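Putative Glycosidase (Bacteroides thetaiotaomicron, PDB 3R67) is a putative glycosidase of the five-bladed beta-propeller kind, whose precise function is not established. Local coordinates at residues A[44-49]-A[67-72]. Residues are numbered along the deposited sequence; the frame is centred on the assembly and turned at random. Where two conformers were deposited one is given.
Sequences VAWESS and YRAEDN
Y67 reaches E47 through its phenol: OH donates to OE1 over 2.7 Å, meeting the carboxylate on its syn side, 26° out of plane. The ring and carboxylate planes are only 11° apart, and OE1 sits at the ring's edge. The same carboxylate oxygen bridges to R97, whose NE also bonds Y67 OH, so acid, phenol and guanidinium form a closed set. W46 comes in roughly at right angles to the tyrosine, its CH2 3.6 Å from Y67 OH, while E47 CG covers one face of the indole; the indole NE1 bonds T99 O. With CG set between backbone N and carbonyl carbon (chi1 65°), the indole swings back to the strand although its CB points away. The A69 methyl packs against both, CB 3.7 Å from W46 CZ3 and from E47 CB. E70 O accepts S49 N at 3.1 Å; in one of its two conformers S49 OG has both E70 O and D71 O within reach. D71 CB packs on A45 O, which also receives S48 OG in the 45-48 type I turn, and D71 OD2 makes a salt bridge to R83. The amide carbon of N72, CG, comes within 3.2 Å of S48 OG without a hydrogen bond between the two residues. The turn thus lies across the end of strand 62-70, which runs between strands 50-59 and 82-89 in a four-stranded antiparallel propeller blade.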
ATOM      1  N   VAL A  44      -8.123  -4.538  24.143  1.00 24.21           N
ATOM      2  CA  VAL A  44      -6.915  -4.817  23.404  1.00 24.67           C
ATOM      3  C   VAL A  44      -6.104  -3.526  23.213  1.00 27.78           C
ATOM      4  O   VAL A  44      -6.628  -2.500  22.761  1.00 27.12           O
ATOM      5  CB  VAL A  44      -7.323  -5.457  22.030  1.00 29.05           C
ATOM      6  CG1 VAL A  44      -6.147  -5.588  21.081  1.00 28.44           C
ATOM      7  CG2 VAL A  44      -8.013  -6.807  22.211  1.00 30.52           C
ATOM      8  N   ALA A  45      -4.822  -3.599  23.549  1.00 24.35           N
ATOM      9  CA  ALA A  45      -3.798  -2.590  23.248  1.00 22.89           C
ATOM     10  C   ALA A  45      -3.424  -2.790  21.779  1.00 25.34           C
ATOM     11  O   ALA A  45      -2.412  -3.413  21.444  1.00 26.26           O
ATOM     12  CB  ALA A  45      -2.618  -2.746  24.199  1.00 24.14           C
ATOM     13  N   TRP A  46      -4.329  -2.333  20.903  1.00 17.90           N
ATOM     14  CA  TRP A  46      -4.420  -2.570  19.474  1.00 15.21           C
ATOM     15  C   TRP A  46      -3.218  -2.003  18.656  1.00 17.95           C
ATOM     16  O   TRP A  46      -3.039  -2.451  17.522  1.00 17.81           O
ATOM     17  CB  TRP A  46      -5.732  -1.964  18.946  1.00 12.70           C
ATOM     18  CG  TRP A  46      -5.796  -0.468  19.068  1.00 12.98           C
ATOM     19  CD1 TRP A  46      -6.184   0.252  20.157  1.00 16.02           C
ATOM     20  CD2 TRP A  46      -5.441   0.488  18.057  1.00 11.78           C
ATOM     21  NE1 TRP A  46      -6.107   1.593  19.891  1.00 14.62           N
ATOM     22  CE2 TRP A  46      -5.643   1.772  18.610  1.00 15.06           C
ATOM     23  CE3 TRP A  46      -4.978   0.381  16.726  1.00 11.90           C
ATOM     24  CZ2 TRP A  46      -5.444   2.946  17.872  1.00 12.95           C
ATOM     25  CZ3 TRP A  46      -4.759   1.544  16.006  1.00 12.36           C
ATOM     26  CH2 TRP A  46      -4.978   2.810  16.583  1.00 12.78           C
ATOM     27  N   GLU A  47      -2.403  -1.080  19.197  1.00 12.97           N
ATOM     28  CA  GLU A  47      -1.240  -0.544  18.456  1.00 12.78           C
ATOM     29  C   GLU A  47       0.025  -0.589  19.331  1.00 18.59           C
ATOM     30  O   GLU A  47       0.921   0.228  19.160  1.00 17.30           O
ATOM     31  CB  GLU A  47      -1.507   0.908  17.969  1.00 13.11           C
ATOM     32  CG  GLU A  47      -1.881   1.890  19.070  1.00 21.36           C
ATOM     33  CD  GLU A  47      -2.121   3.334  18.670  1.00 31.20           C
ATOM     34  OE1 GLU A  47      -1.747   3.711  17.537  1.00 13.90           O
ATOM     35  OE2 GLU A  47      -2.649   4.102  19.507  1.00 20.86           O
ATOM     36  N   SER A  48       0.096  -1.542  20.260  1.00 16.47           N
ATOM     37  CA  SER A  48       1.176  -1.608  21.230  1.00 16.81           C
ATOM     38  C   SER A  48       2.468  -2.246  20.712  1.00 21.60           C
ATOM     39  O   SER A  48       3.510  -1.972  21.329  1.00 21.66           O
ATOM     40  CB  SER A  48       0.732  -2.403  22.451  1.00 21.15           C
ATOM     41  OG  SER A  48       0.355  -3.718  22.086  1.00 30.49           O
ATOM     42  N   SER A  49       2.450  -3.075  19.631  1.00 17.27           N
ATOM     43  CA  SER A  49       3.701  -3.712  19.223  0.50 17.82           C
ATOM     44  C   SER A  49       4.333  -3.024  18.010  1.00 20.01           C
ATOM     45  O   SER A  49       5.538  -2.750  18.057  1.00 19.61           O
ATOM     46  CB  SER A  49       3.492  -5.193  18.917  0.50 23.70           C
ATOM     47  OG  SER A  49       2.555  -5.402  17.875  0.50 36.79           O
ATOM     48  N   TYR A  67      -2.805   3.787   9.279  1.00 11.46           N
ATOM     49  CA  TYR A  67      -1.648   2.928   9.507  1.00 10.77           C
ATOM     50  C   TYR A  67      -2.026   1.561  10.033  1.00 16.23           C
ATOM     51  O   TYR A  67      -2.901   1.413  10.878  1.00 16.52           O
ATOM     52  CB  TYR A  67      -0.643   3.573  10.484  1.00 11.35           C
ATOM     53  CG  TYR A  67      -1.204   4.010  11.826  1.00 12.36           C
ATOM     54  CD1 TYR A  67      -1.740   5.286  11.997  1.00 13.60           C
ATOM     55  CD2 TYR A  67      -1.119   3.180  12.943  1.00 12.83           C
ATOM     56  CE1 TYR A  67      -2.222   5.705  13.230  1.00 15.71           C
ATOM     57  CE2 TYR A  67      -1.611   3.583  14.184  1.00 13.55           C
ATOM     58  CZ  TYR A  67      -2.147   4.854  14.327  1.00 21.18           C
ATOM     59  OH  TYR A  67      -2.625   5.278  15.542  1.00 13.14           O
ATOM     60  N   ARG A  68      -1.311   0.552   9.538  1.00 13.59           N
ATOM     61  CA  ARG A  68      -1.447  -0.817   9.989  1.00 12.89           C
ATOM     62  C   ARG A  68      -0.841  -0.945  11.398  1.00 17.25           C
ATOM     63  O   ARG A  68       0.354  -0.706  11.590  1.00 15.36           O
ATOM     64  CB  ARG A  68      -0.774  -1.766   8.990  1.00  9.53           C
ATOM     65  CG  ARG A  68      -0.812  -3.208   9.448  1.00 11.98           C
ATOM     66  CD  ARG A  68      -0.035  -4.098   8.530  1.00 12.68           C
ATOM     67  NE  ARG A  68       0.111  -5.426   9.119  1.00 14.66           N
ATOM     68  CZ  ARG A  68       0.724  -6.441   8.528  1.00 30.61           C
ATOM     69  NH1 ARG A  68       1.244  -6.298   7.310  1.00 17.63           N
ATOM     70  NH2 ARG A  68       0.838  -7.605   9.151  1.00 20.68           N
ATOM     71  N   ALA A  69      -1.672  -1.301  12.374  1.00 16.18           N
ATOM     72  CA  ALA A  69      -1.240  -1.459  13.759  1.00 16.42           C
ATOM     73  C   ALA A  69      -1.402  -2.898  14.218  1.00 21.28           C
ATOM     74  O   ALA A  69      -2.438  -3.521  13.966  1.00 21.54           O
ATOM     75  CB  ALA A  69      -2.038  -0.531  14.651  1.00 16.75           C
ATOM     76  N   GLU A  70      -0.377  -3.425  14.906  1.00 17.56           N
ATOM     77  CA  GLU A  70      -0.397  -4.786  15.457  1.00 17.67           C
ATOM     78  C   GLU A  70      -0.405  -4.715  16.971  1.00 22.42           C
ATOM     79  O   GLU A  70       0.295  -3.888  17.558  1.00 23.55           O
ATOM     80  CB  GLU A  70       0.776  -5.639  14.949  1.00 18.72           C
ATOM     81  CG  GLU A  70       0.615  -6.045  13.486  1.00 21.87           C
ATOM     82  CD  GLU A  70       1.711  -6.927  12.923  1.00 37.08           C
ATOM     83  OE1 GLU A  70       2.858  -6.835  13.414  1.00 24.80           O
ATOM     84  OE2 GLU A  70       1.439  -7.675  11.953  1.00 33.55           O
ATOM     85  N   ASP A  71      -1.235  -5.553  17.600  1.00 18.84           N
ATOM     86  CA  ASP A  71      -1.419  -5.585  19.040  1.00 19.36           C
ATOM     87  C   ASP A  71      -0.447  -6.559  19.725  1.00 26.65           C
ATOM     88  O   ASP A  71       0.423  -7.124  19.085  1.00 24.89           O
ATOM     89  CB  ASP A  71      -2.876  -5.983  19.356  1.00 21.80           C
ATOM     90  CG  ASP A  71      -3.387  -7.299  18.779  1.00 26.80           C
ATOM     91  OD1 ASP A  71      -2.553  -8.139  18.356  1.00 29.09           O
ATOM     92  OD2 ASP A  71      -4.606  -7.518  18.809  1.00 28.10           O
ATOM     93  N   ASN A  72      -0.620  -6.746  21.041  1.00 27.92           N
ATOM     94  CA  ASN A  72       0.188  -7.653  21.850  1.00 31.00           C
ATOM     95  C   ASN A  72      -0.662  -8.890  22.226  1.00 37.00           C
ATOM     96  O   ASN A  72      -0.744  -9.286  23.387  1.00 35.86           O
ATOM     97  CB  ASN A  72       0.749  -6.928  23.082  1.00 35.83           C
ATOM     98  CG  ASN A  72      -0.266  -6.256  23.988  1.00 64.48           C
ATOM     99  OD1 ASN A  72      -1.482  -6.275  23.742  1.00 57.08           O
ATOM    100  ND2 ASN A  72       0.211  -5.605  25.044  1.00 58.85           N
TER
HETATM  101  O   HOH W   1       4.113  -7.246  15.764  1.00 24.32           O